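Long-range contacts in myosin-2 (Saccharomyces cerevisiae, PDB 6IXO), which moves organelles and other cargo along polarised actin cables as a class V motor, its globular tail domain, the part modelled here, binding receptors on the cargo: residues A[208-212]-A[229-234]; A[166-170]-A[205-209]; A[264-268]-A[283-287]; A[37-42]-A[214-219]. All coordinates share one frame; numbering follows the deposited sequence. Where two conformers were deposited one is given.

Interaction 1: residues A[208-212]-A[229-234]; sequences FFNSI and VVTTLL
Phe-209 pushes its ring from helix 202-218 into a pocket of three aliphatic side chains on helix 223-247. Its CG lies anti to the carbonyl carbon (chi1 -79°), which swings the ring out until CE1 sits 3.9 Å from Leu-233 CB and CZ 3.8 Å from Leu-234 CD2. Val-230 CG1 closes in on CD1 and CE1 of the same ring, about 4.0 Å from CE1. Within its own helix Phe-209 is backed by Phe-208, whose CD2 stands 4.0 Å above the Phe-209 ring plane, toward the rim. One turn on, Ile-212 has an extended chain (chi2 173°), and its CD1 meets Leu-233 CD1 tip to tip at 3.7 Å, while its CG2 slides past Val-230 CG2 in the opposite direction. The same Leu-233 methyl, CD1, also reaches the edge of the Phe-208 ring, close to its plane and 4.1 Å from CE2, the two side chains meeting nearly at right angles. Everything that touches is apolar and buried. With short-segment axes 11.5 Å apart and running at 162°, this is the core of an antiparallel helical hairpin, formed by two successive helices of the mainly helical Dilute-type cargo-binding tail.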
loop_
_atom_site.group_PDB
_atom_site.type_symbol
_atom_site.label_atom_id
_atom_site.label_comp_id
_atom_site.label_asym_id
_atom_site.label_seq_id
_atom_site.Cartn_x
_atom_site.Cartn_y
_atom_site.Cartn_z
ATOM N N PHE A 208 -6.073 1.575 11.621
ATOM C CA PHE A 208 -5.234 1.826 10.452
ATOM C C PHE A 208 -5.290 0.685 9.435
ATOM O O PHE A 208 -5.495 0.911 8.232
ATOM C CB PHE A 208 -3.789 2.080 10.946
ATOM C CG PHE A 208 -2.735 2.171 9.851
ATOM C CD1 PHE A 208 -2.272 3.406 9.433
ATOM C CD2 PHE A 208 -2.162 1.023 9.298
ATOM C CE1 PHE A 208 -1.246 3.501 8.446
ATOM C CE2 PHE A 208 -1.158 1.105 8.340
ATOM C CZ PHE A 208 -0.696 2.349 7.911
ATOM N N PHE A 209 -5.072 -0.540 9.897
ATOM C CA PHE A 209 -5.195 -1.686 8.999
ATOM C C PHE A 209 -6.652 -1.903 8.530
ATOM O O PHE A 209 -6.895 -2.237 7.349
ATOM C CB PHE A 209 -4.669 -2.962 9.666
ATOM C CG PHE A 209 -3.192 -3.065 9.640
ATOM C CD1 PHE A 209 -2.534 -3.508 8.498
ATOM C CD2 PHE A 209 -2.434 -2.676 10.753
ATOM C CE1 PHE A 209 -1.141 -3.579 8.452
ATOM C CE2 PHE A 209 -1.038 -2.742 10.722
ATOM C CZ PHE A 209 -0.383 -3.192 9.570
ATOM N N ASN A 210 -7.632 -1.697 9.407
ATOM C CA ASN A 210 -9.025 -1.761 8.921
ATOM C C ASN A 210 -9.320 -0.793 7.774
ATOM O O ASN A 210 -10.109 -1.082 6.862
ATOM C CB ASN A 210 -9.987 -1.447 10.036
ATOM C CG ASN A 210 -10.508 -2.674 10.666
ATOM O OD1 ASN A 210 -10.875 -3.617 9.964
ATOM N ND2 ASN A 210 -10.546 -2.692 11.992
ATOM N N SER A 211 -8.716 0.378 7.864
ATOM C CA SER A 211 -8.943 1.418 6.864
ATOM C C SER A 211 -8.347 0.964 5.537
ATOM O O SER A 211 -8.956 1.140 4.477
ATOM C CB SER A 211 -8.336 2.736 7.344
ATOM O OG SER A 211 -8.536 3.763 6.384
ATOM N N ILE A 212 -7.163 0.347 5.583
ATOM C CA ILE A 212 -6.614 -0.220 4.351
ATOM C C ILE A 212 -7.554 -1.268 3.799
ATOM O O ILE A 212 -7.894 -1.254 2.613
ATOM C CB ILE A 212 -5.256 -0.831 4.581
ATOM C CG1 ILE A 212 -4.257 0.282 4.921
ATOM C CG2 ILE A 212 -4.736 -1.537 3.315
ATOM C CD1 ILE A 212 -2.899 -0.250 5.343
ATOM N N VAL A 229 0.297 -5.238 0.182
ATOM C CA VAL A 229 0.444 -4.050 1.006
ATOM C C VAL A 229 0.496 -4.433 2.485
ATOM O O VAL A 229 1.371 -4.012 3.240
ATOM C CB VAL A 229 -0.722 -3.087 0.783
ATOM C CG1 VAL A 229 -0.732 -1.996 1.894
ATOM C CG2 VAL A 229 -0.626 -2.484 -0.645
ATOM N N VAL A 230 -0.441 -5.269 2.905
ATOM C CA VAL A 230 -0.497 -5.566 4.328
ATOM C C VAL A 230 0.643 -6.463 4.796
ATOM O O VAL A 230 1.185 -6.284 5.912
ATOM C CB VAL A 230 -1.875 -6.211 4.671
ATOM C CG1 VAL A 230 -1.865 -6.716 6.151
ATOM C CG2 VAL A 230 -2.947 -5.140 4.483
ATOM N N THR A 231 1.045 -7.430 3.975
ATOM C CA THR A 231 2.191 -8.284 4.297
ATOM C C THR A 231 3.462 -7.441 4.464
ATOM O O THR A 231 4.294 -7.647 5.378
ATOM C CB THR A 231 2.393 -9.338 3.179
ATOM O OG1 THR A 231 1.338 -10.304 3.258
ATOM C CG2 THR A 231 3.739 -10.037 3.330
ATOM N N THR A 232 3.633 -6.490 3.541
ATOM C CA THR A 232 4.803 -5.571 3.642
ATOM C C THR A 232 4.735 -4.784 4.950
ATOM O O THR A 232 5.722 -4.666 5.685
ATOM C CB THR A 232 4.861 -4.584 2.444
ATOM O OG1 THR A 232 5.027 -5.326 1.240
ATOM C CG2 THR A 232 6.046 -3.589 2.588
ATOM N N LEU A 233 3.554 -4.297 5.291
ATOM C CA LEU A 233 3.451 -3.470 6.500
ATOM C C LEU A 233 3.594 -4.274 7.807
ATOM O O LEU A 233 4.201 -3.786 8.780
ATOM C CB LEU A 233 2.123 -2.711 6.507
ATOM C CG LEU A 233 2.047 -1.648 5.380
ATOM C CD1 LEU A 233 0.682 -0.972 5.377
ATOM C CD2 LEU A 233 3.174 -0.556 5.451
ATOM N N LEU A 234 3.017 -5.471 7.844
ATOM C CA LEU A 234 3.159 -6.345 9.019
ATOM C C LEU A 234 4.612 -6.746 9.256
ATOM O O LEU A 234 5.101 -6.737 10.398
ATOM C CB LEU A 234 2.313 -7.618 8.848
ATOM C CG LEU A 234 0.809 -7.360 8.878
ATOM C CD1 LEU A 234 0.059 -8.623 8.487
ATOM C CD2 LEU A 234 0.349 -6.844 10.279
#

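Interaction 2: residues A[166-170]-A[205-209]; sequences LQKQL and ILTFF
The side-chain amide of Gln-169 is held at one end and packed at the other: NE2 is hydrogen-bonded to Gly-94 O, and OE1 sits 3.5 Å from Phe-208 CE1, at the edge of that ring and near its plane. The positive rim of the ring would suit a carbonyl oxygen there; the amide plane is turned 50° to the ring, and the bond to Gly-94 helps to fix how OE1 is presented. The Phe-208 ring is the centre of the contact. It reaches straight across from helix 202-218, its CG anti to the backbone N (chi1 172°), and comes to rest among Leu-166, Gln-169 and Leu-170. Leu-170 lies over one ring face, its CD2 4.2 Å from the Phe-208 centroid and 22° off the ring normal, a CH-pi contact; CG of the same leucine is 3.9 Å from Phe-208 CE2. Leu-166 adds its CD2 near CZ. Leu-170 CD2 also touches Ile-205 CD1 at 4.1 Å and the ring of Phe-209. With an alanine here instead of Phe-208, a gap would probably open between the two helices, leaving Leu-170 without the face it packs on and Gln-169 OE1 without its edge. The helices run antiparallel, with helix 97-124 contributing Ile-98 beside Phe-208 and Leu-166, and helix 223-247 bringing Val-237 against Leu-170.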
loop_
_atom_site.group_PDB
_atom_site.type_symbol
_atom_site.label_atom_id
_atom_site.label_comp_id
_atom_site.label_asym_id
_atom_site.label_seq_id
_atom_site.Cartn_x
_atom_site.Cartn_y
_atom_site.Cartn_z
ATOM N N LEU A 166 2.950 5.058 4.208
ATOM C CA LEU A 166 2.290 4.150 5.148
ATOM C C LEU A 166 3.264 3.635 6.210
ATOM O O LEU A 166 2.922 3.598 7.379
ATOM C CB LEU A 166 1.687 2.941 4.430
ATOM C CG LEU A 166 0.512 3.313 3.497
ATOM C CD1 LEU A 166 0.032 2.007 2.910
ATOM C CD2 LEU A 166 -0.679 3.993 4.224
ATOM N N GLN A 167 4.446 3.203 5.784
ATOM C CA GLN A 167 5.464 2.763 6.739
ATOM C C GLN A 167 5.798 3.836 7.760
ATOM O O GLN A 167 5.929 3.529 8.961
ATOM C CB GLN A 167 6.744 2.339 6.008
ATOM C CG GLN A 167 6.561 1.055 5.151
ATOM C CD GLN A 167 7.895 0.505 4.659
ATOM O OE1 GLN A 167 8.792 1.255 4.340
ATOM N NE2 GLN A 167 8.024 -0.810 4.627
ATOM N N LYS A 168 5.983 5.081 7.313
ATOM C CA LYS A 168 6.313 6.148 8.268
ATOM C C LYS A 168 5.197 6.368 9.285
ATOM O O LYS A 168 5.469 6.663 10.438
ATOM C CB LYS A 168 6.611 7.467 7.552
ATOM C CG LYS A 168 7.721 7.375 6.512
ATOM C CD LYS A 168 9.056 6.974 7.127
ATOM C CE LYS A 168 10.171 6.885 6.056
ATOM N NZ LYS A 168 10.505 8.204 5.430
ATOM N N GLN A 169 3.940 6.295 8.858
ATOM C CA GLN A 169 2.833 6.425 9.809
ATOM C C GLN A 169 2.882 5.313 10.810
ATOM O O GLN A 169 2.592 5.523 11.989
ATOM C CB GLN A 169 1.458 6.391 9.100
ATOM C CG GLN A 169 1.120 7.707 8.415
ATOM C CD GLN A 169 -0.391 7.918 8.220
ATOM O OE1 GLN A 169 -1.190 6.998 8.418
ATOM N NE2 GLN A 169 -0.784 9.151 7.857
ATOM N N LEU A 170 3.268 4.120 10.361
ATOM C CA LEU A 170 3.481 3.033 11.343
ATOM C C LEU A 170 4.712 3.203 12.218
ATOM O O LEU A 170 4.703 2.819 13.398
ATOM C CB LEU A 170 3.562 1.683 10.640
ATOM C CG LEU A 170 2.222 1.145 10.187
ATOM C CD1 LEU A 170 2.484 -0.033 9.253
ATOM C CD2 LEU A 170 1.337 0.706 11.368
ATOM N N ILE A 205 -3.798 1.091 15.791
ATOM C CA ILE A 205 -3.173 0.243 14.778
ATOM C C ILE A 205 -4.226 -0.574 14.031
ATOM O O ILE A 205 -4.177 -0.728 12.793
ATOM C CB ILE A 205 -2.141 -0.716 15.417
ATOM C CG1 ILE A 205 -1.037 0.100 16.103
ATOM C CG2 ILE A 205 -1.522 -1.616 14.359
ATOM C CD1 ILE A 205 -0.327 1.135 15.140
ATOM N N LEU A 206 -5.177 -1.121 14.786
ATOM C CA LEU A 206 -6.245 -1.869 14.137
ATOM C C LEU A 206 -7.077 -0.959 13.220
ATOM O O LEU A 206 -7.461 -1.360 12.118
ATOM C CB LEU A 206 -7.135 -2.524 15.202
ATOM C CG LEU A 206 -6.329 -3.588 15.947
ATOM C CD1 LEU A 206 -7.157 -4.082 17.117
ATOM C CD2 LEU A 206 -6.035 -4.723 15.022
ATOM N N THR A 207 -7.363 0.261 13.679
ATOM C CA THR A 207 -8.104 1.227 12.860
ATOM C C THR A 207 -7.386 1.454 11.536
ATOM O O THR A 207 -7.992 1.501 10.461
ATOM C CB THR A 207 -8.258 2.561 13.600
ATOM O OG1 THR A 207 -9.162 2.375 14.680
ATOM C CG2 THR A 207 -8.809 3.651 12.671
ATOM N N PHE A 208 -6.073 1.575 11.621
ATOM C CA PHE A 208 -5.234 1.826 10.452
ATOM C C PHE A 208 -5.290 0.685 9.435
ATOM O O PHE A 208 -5.495 0.911 8.232
ATOM C CB PHE A 208 -3.789 2.080 10.946
ATOM C CG PHE A 208 -2.735 2.171 9.851
ATOM C CD1 PHE A 208 -2.272 3.406 9.433
ATOM C CD2 PHE A 208 -2.162 1.023 9.298
ATOM C CE1 PHE A 208 -1.246 3.501 8.446
ATOM C CE2 PHE A 208 -1.158 1.105 8.340
ATOM C CZ PHE A 208 -0.696 2.349 7.911
ATOM N N PHE A 209 -5.072 -0.540 9.897
ATOM C CA PHE A 209 -5.195 -1.686 8.999
ATOM C C PHE A 209 -6.652 -1.903 8.530
ATOM O O PHE A 209 -6.895 -2.237 7.349
ATOM C CB PHE A 209 -4.669 -2.962 9.666
ATOM C CG PHE A 209 -3.192 -3.065 9.640
ATOM C CD1 PHE A 209 -2.534 -3.508 8.498
ATOM C CD2 PHE A 209 -2.434 -2.676 10.753
ATOM C CE1 PHE A 209 -1.141 -3.579 8.452
ATOM C CE2 PHE A 209 -1.038 -2.742 10.722
ATOM C CZ PHE A 209 -0.383 -3.192 9.570
#

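Interaction 3: residues A[264-268]-A[283-287]; sequences VTRLE and LQHLI
Leu-283, the N-cap residue of helix 284-294, opens the contact by laying its isobutyl group against helix 254-273. Its CD1 rests 4.0 Å from Glu-268 N, over the backbone, while CD2 meets Leu-267 CD2 at 4.2 Å. Its CB is also near Val-264 CG1. Leu-286, almost one turn further along, offers CB to Val-264 CG2 at 3.9 Å; its outer end turns to Cys-241 and Leu-245 of helix 223-247. Ile-287 then makes the tightest apolar approach, CG1 to Val-264 CG1 at 3.6 Å. Val-264 can serve both neighbours because its two methyls diverge, CG1 lying anti to the backbone N (chi1 -178°) and CG2 beside it. Beyond CG1, Ile-287 CD1 ends 3.5 Å from Glu-268 OE2. The glutamate is stretched out, with CG anti to the backbone N (chi1 -176°), and crosses the isoleucine at about a right angle. OE2 thus lies against a methyl and also has Thr-280 OG1, in the short helix just before Leu-283, as a hydrogen-bond partner. Between these two segments the contact itself depends on shape and the burial of aliphatic groups, with the carboxylate, probably charged, at a partly exposed margin.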
loop_
_atom_site.group_PDB
_atom_site.type_symbol
_atom_site.label_atom_id
_atom_site.label_comp_id
_atom_site.label_asym_id
_atom_site.label_seq_id
_atom_site.Cartn_x
_atom_site.Cartn_y
_atom_site.Cartn_z
ATOM N N VAL A 264 0.068 -8.124 20.296
ATOM C CA VAL A 264 0.358 -8.844 19.064
ATOM C C VAL A 264 -0.753 -9.807 18.631
ATOM O O VAL A 264 -1.083 -9.930 17.427
ATOM C CB VAL A 264 1.689 -9.634 19.214
ATOM C CG1 VAL A 264 2.056 -10.347 17.942
ATOM C CG2 VAL A 264 2.793 -8.656 19.555
ATOM N N THR A 265 -1.337 -10.518 19.594
ATOM C CA THR A 265 -2.392 -11.456 19.252
ATOM C C THR A 265 -3.545 -10.696 18.611
ATOM O O THR A 265 -4.186 -11.193 17.673
ATOM C CB THR A 265 -2.890 -12.221 20.512
ATOM O OG1 THR A 265 -1.768 -12.918 21.059
ATOM C CG2 THR A 265 -3.995 -13.230 20.163
ATOM N N ARG A 266 -3.842 -9.499 19.089
ATOM C CA ARG A 266 -4.983 -8.778 18.510
ATOM C C ARG A 266 -4.723 -8.497 17.025
ATOM O O ARG A 266 -5.621 -8.571 16.203
ATOM C CB ARG A 266 -5.253 -7.478 19.261
ATOM C CG ARG A 266 -5.864 -7.695 20.673
ATOM C CD ARG A 266 -5.780 -6.414 21.514
ATOM N NE ARG A 266 -6.590 -5.313 20.976
ATOM C CZ ARG A 266 -6.613 -4.090 21.502
ATOM N NH1 ARG A 266 -5.884 -3.815 22.582
ATOM N NH2 ARG A 266 -7.366 -3.146 20.964
ATOM N N LEU A 267 -3.488 -8.187 16.692
ATOM C CA LEU A 267 -3.151 -7.877 15.297
ATOM C C LEU A 267 -3.195 -9.160 14.488
ATOM O O LEU A 267 -3.728 -9.206 13.380
ATOM C CB LEU A 267 -1.774 -7.202 15.210
ATOM C CG LEU A 267 -1.398 -6.610 13.847
ATOM C CD1 LEU A 267 -2.490 -5.643 13.297
ATOM C CD2 LEU A 267 -0.064 -5.877 14.003
ATOM N N GLU A 268 -2.688 -10.236 15.053
ATOM C CA GLU A 268 -2.775 -11.540 14.391
ATOM C C GLU A 268 -4.216 -12.022 14.164
ATOM O O GLU A 268 -4.532 -12.625 13.120
ATOM C CB GLU A 268 -1.966 -12.558 15.218
ATOM C CG GLU A 268 -1.853 -13.953 14.660
ATOM C CD GLU A 268 -1.145 -14.894 15.678
ATOM O OE1 GLU A 268 -1.243 -14.627 16.895
ATOM O OE2 GLU A 268 -0.483 -15.870 15.271
ATOM N N LEU A 283 4.602 -11.883 11.745
ATOM C CA LEU A 283 4.774 -11.271 13.082
ATOM C C LEU A 283 5.592 -12.167 13.983
ATOM O O LEU A 283 5.594 -12.015 15.220
ATOM C CB LEU A 283 3.407 -10.981 13.742
ATOM C CG LEU A 283 2.483 -10.008 12.990
ATOM C CD1 LEU A 283 1.035 -10.119 13.493
ATOM C CD2 LEU A 283 3.022 -8.602 13.157
ATOM N N GLN A 284 6.276 -13.110 13.370
ATOM C CA GLN A 284 6.878 -14.168 14.167
ATOM C C GLN A 284 7.918 -13.658 15.163
ATOM O O GLN A 284 8.113 -14.269 16.202
ATOM C CB GLN A 284 7.517 -15.228 13.263
ATOM C CG GLN A 284 6.614 -16.423 12.913
ATOM C CD GLN A 284 5.767 -16.944 14.080
ATOM O OE1 GLN A 284 6.274 -17.596 14.999
ATOM N NE2 GLN A 284 4.471 -16.665 14.035
ATOM N N HIS A 285 8.623 -12.575 14.863
ATOM C CA HIS A 285 9.645 -12.168 15.824
ATOM C C HIS A 285 9.017 -11.616 17.056
ATOM O O HIS A 285 9.544 -11.824 18.153
ATOM C CB HIS A 285 10.612 -11.132 15.225
ATOM C CG HIS A 285 11.339 -11.640 14.020
ATOM N ND1 HIS A 285 10.931 -11.364 12.724
ATOM C CD2 HIS A 285 12.420 -12.450 13.908
ATOM C CE1 HIS A 285 11.744 -11.956 11.869
ATOM N NE2 HIS A 285 12.661 -12.619 12.557
ATOM N N LEU A 286 7.946 -10.849 16.885
ATOM C CA LEU A 286 7.183 -10.343 18.051
ATOM C C LEU A 286 6.493 -11.485 18.795
ATOM O O LEU A 286 6.514 -11.576 20.049
ATOM C CB LEU A 286 6.124 -9.327 17.605
ATOM C CG LEU A 286 6.723 -8.031 17.084
ATOM C CD1 LEU A 286 5.592 -7.150 16.582
ATOM C CD2 LEU A 286 7.470 -7.348 18.280
ATOM N N ILE A 287 5.877 -12.382 18.038
ATOM C CA ILE A 287 5.174 -13.499 18.710
ATOM C C ILE A 287 6.198 -14.328 19.539
ATOM O O ILE A 287 5.974 -14.693 20.718
ATOM C CB ILE A 287 4.444 -14.384 17.671
ATOM C CG1 ILE A 287 3.249 -13.610 17.085
ATOM C CG2 ILE A 287 4.047 -15.799 18.267
ATOM C CD1 ILE A 287 2.614 -14.283 15.808
#

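Interaction 4: residues A[37-42]-A[214-219]; sequences VPDAGV and WCMKSF. With SO4 (sulfate ion), chain B.
Trp-214 carries Gly-41 and Val-42: Val-42 CA sits over its six-membered ring, 3.8 Å from the centroid and 22° off the normal, a CH-pi contact, although Val-42 is poorly ordered. The backbone of Gly-41 continues across the same indole, its C atom 3.6 Å from Trp-214 CE3. Next to it, Gly-41 N gives a nearly straight hydrogen bond to Ser-218 OG (3.3 Å, 173°), and Ala-40 CB settles on the helix between Cys-215 SG and Ser-218 CB. Toward Val-37 and Pro-38, Phe-219 takes over. Val-37 CG1 presses to 3.4 Å from Phe-219 CZ, a tight approach at about a right angle, and Pro-38 O lies at the ring edge, near its plane. Further out, Trp-214 NE1 makes two weak hydrogen bonds to a sulfate, probably from the crystallisation liquor, which His-274 NE2 also holds. The phi of Gly-41 (147°) would jam a side chain against the preceding carbonyl. Replacing Trp-214 by an alanine would probably leave Gly-41 and Val-42 without the indole face they pack on and the sulfate short of a donor. The loop between helices 20-32 and 48-51 thus runs over the C-terminal end of helix 202-218, with helix 97-124 beside Val-37, Cys-215 and Phe-219.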
loop_
_atom_site.group_PDB
_atom_site.type_symbol
_atom_site.label_atom_id
_atom_site.label_comp_id
_atom_site.label_asym_id
_atom_site.label_seq_id
_atom_site.Cartn_x
_atom_site.Cartn_y
_atom_site.Cartn_z
ATOM N N VAL A 37 -12.579 11.855 -2.787
ATOM C CA VAL A 37 -12.653 10.421 -2.644
ATOM C C VAL A 37 -14.041 10.053 -2.126
ATOM O O VAL A 37 -14.574 10.744 -1.273
ATOM C CB VAL A 37 -11.528 9.915 -1.654
ATOM C CG1 VAL A 37 -11.606 8.441 -1.499
ATOM C CG2 VAL A 37 -10.157 10.288 -2.184
ATOM N N PRO A 38 -14.649 8.974 -2.632
ATOM C CA PRO A 38 -15.929 8.578 -2.010
ATOM C C PRO A 38 -15.743 7.846 -0.679
ATOM O O PRO A 38 -14.649 7.371 -0.413
ATOM C CB PRO A 38 -16.544 7.637 -3.040
ATOM C CG PRO A 38 -15.365 7.085 -3.781
ATOM C CD PRO A 38 -14.381 8.225 -3.870
ATOM N N ASP A 39 -16.810 7.719 0.111
ATOM C CA ASP A 39 -16.750 7.055 1.420
ATOM C C ASP A 39 -16.524 5.535 1.361
ATOM O O ASP A 39 -17.089 4.852 0.512
ATOM C CB ASP A 39 -18.038 7.345 2.194
ATOM C CG ASP A 39 -17.868 8.453 3.209
ATOM O OD1 ASP A 39 -16.775 9.059 3.251
ATOM O OD2 ASP A 39 -18.830 8.721 3.961
ATOM N N ALA A 40 -15.716 5.007 2.285
ATOM C CA ALA A 40 -15.472 3.558 2.361
ATOM C C ALA A 40 -15.886 2.940 3.720
ATOM O O ALA A 40 -15.871 3.620 4.750
ATOM C CB ALA A 40 -14.021 3.261 2.080
ATOM N N GLY A 41 -16.252 1.655 3.709
ATOM C CA GLY A 41 -16.737 0.984 4.905
ATOM C C GLY A 41 -17.782 -0.094 4.664
ATOM O O GLY A 41 -18.244 -0.308 3.528
ATOM N N VAL A 42 -18.189 -0.742 5.757
ATOM C CA VAL A 42 -19.014 -1.951 5.705
ATOM C C VAL A 42 -20.380 -1.778 5.020
ATOM O O VAL A 42 -20.794 -2.647 4.251
ATOM C CB VAL A 42 -19.241 -2.532 7.137
ATOM C CG1 VAL A 42 -19.724 -1.453 8.104
ATOM C CG2 VAL A 42 -20.216 -3.711 7.093
ATOM N N TRP A 214 -10.867 -1.764 4.235
ATOM C CA TRP A 214 -12.183 -1.323 3.726
ATOM C C TRP A 214 -12.073 -0.409 2.505
ATOM O O TRP A 214 -12.941 -0.451 1.633
ATOM C CB TRP A 214 -12.978 -0.631 4.829
ATOM C CG TRP A 214 -13.610 -1.619 5.719
ATOM C CD1 TRP A 214 -13.283 -1.896 7.036
ATOM C CD2 TRP A 214 -14.642 -2.540 5.356
ATOM N NE1 TRP A 214 -14.091 -2.911 7.501
ATOM C CE2 TRP A 214 -14.926 -3.323 6.491
ATOM C CE3 TRP A 214 -15.362 -2.772 4.171
ATOM C CZ2 TRP A 214 -15.901 -4.327 6.482
ATOM C CZ3 TRP A 214 -16.324 -3.756 4.165
ATOM C CH2 TRP A 214 -16.586 -4.526 5.312
ATOM N N CYS A 215 -10.996 0.392 2.419
ATOM C CA CYS A 215 -10.779 1.254 1.227
ATOM C C CYS A 215 -10.515 0.382 0.017
ATOM O O CYS A 215 -11.076 0.597 -1.081
ATOM C CB CYS A 215 -9.601 2.248 1.463
ATOM S SG CYS A 215 -10.099 3.612 2.549
ATOM N N MET A 216 -9.672 -0.630 0.203
ATOM C CA MET A 216 -9.403 -1.573 -0.884
ATOM C C MET A 216 -10.615 -2.377 -1.283
ATOM O O MET A 216 -10.886 -2.565 -2.485
ATOM C CB MET A 216 -8.268 -2.503 -0.499
ATOM C CG MET A 216 -6.987 -1.691 -0.380
ATOM S SD MET A 216 -5.600 -2.665 -0.885
ATOM C CE MET A 216 -4.284 -1.463 -0.756
ATOM N N LYS A 217 -11.367 -2.848 -0.293
ATOM C CA LYS A 217 -12.612 -3.560 -0.599
ATOM C C LYS A 217 -13.650 -2.672 -1.323
ATOM O O LYS A 217 -14.235 -3.050 -2.377
ATOM C CB LYS A 217 -13.207 -4.127 0.708
ATOM C CG LYS A 217 -14.410 -5.008 0.460
ATOM C CD LYS A 217 -14.670 -5.990 1.598
ATOM C CE LYS A 217 -15.743 -7.010 1.162
ATOM N NZ LYS A 217 -15.840 -8.181 2.088
ATOM N N SER A 218 -13.885 -1.488 -0.760
ATOM C CA SER A 218 -14.942 -0.620 -1.276
ATOM C C SER A 218 -14.548 -0.071 -2.623
ATOM O O SER A 218 -15.431 0.187 -3.457
ATOM C CB SER A 218 -15.252 0.542 -0.344
ATOM O OG SER A 218 -15.798 0.094 0.889
ATOM N N PHE A 219 -13.242 0.132 -2.836
ATOM C CA PHE A 219 -12.798 0.740 -4.099
ATOM C C PHE A 219 -12.494 -0.312 -5.148
ATOM O O PHE A 219 -11.850 -0.002 -6.154
ATOM C CB PHE A 219 -11.559 1.638 -3.910
ATOM C CG PHE A 219 -11.816 2.863 -3.073
ATOM C CD1 PHE A 219 -13.093 3.134 -2.578
ATOM C CD2 PHE A 219 -10.767 3.730 -2.744
ATOM C CE1 PHE A 219 -13.339 4.246 -1.774
ATOM C CE2 PHE A 219 -11.002 4.842 -1.951
ATOM C CZ PHE A 219 -12.299 5.102 -1.462
HETATM S S SO4 B . -14.370 -5.150 10.424
HETATM O O1 SO4 B . -13.702 -5.738 11.580
HETATM O O2 SO4 B . -14.573 -3.720 10.642
HETATM O O3 SO4 B . -15.657 -5.811 10.223
HETATM O O4 SO4 B . -13.545 -5.339 9.238
#

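Helix 202-218 is the common element of interactions 1, 2 and 4. In the first two it presents Phe-208 and Phe-209 to different antiparallel partners, and the contacts merge where Leu-233 packs on Leu-166, Gln-167 and Leu-170, making one continuous hydrophobic core. Interaction 3 continues this core outward along the DIL region: Leu-267 touches both Phe-209 and Leu-234, but its far margin already admits a carboxylate. Interaction 4, at the other end of the helix, is of another kind: a partly exposed loop is held by backbone and aliphatic packing on two aromatic rings and by one hydrogen bond. It joins interaction 1 through Met-216 and Val-229, and its centre lies about 26 Å from that of interaction 3.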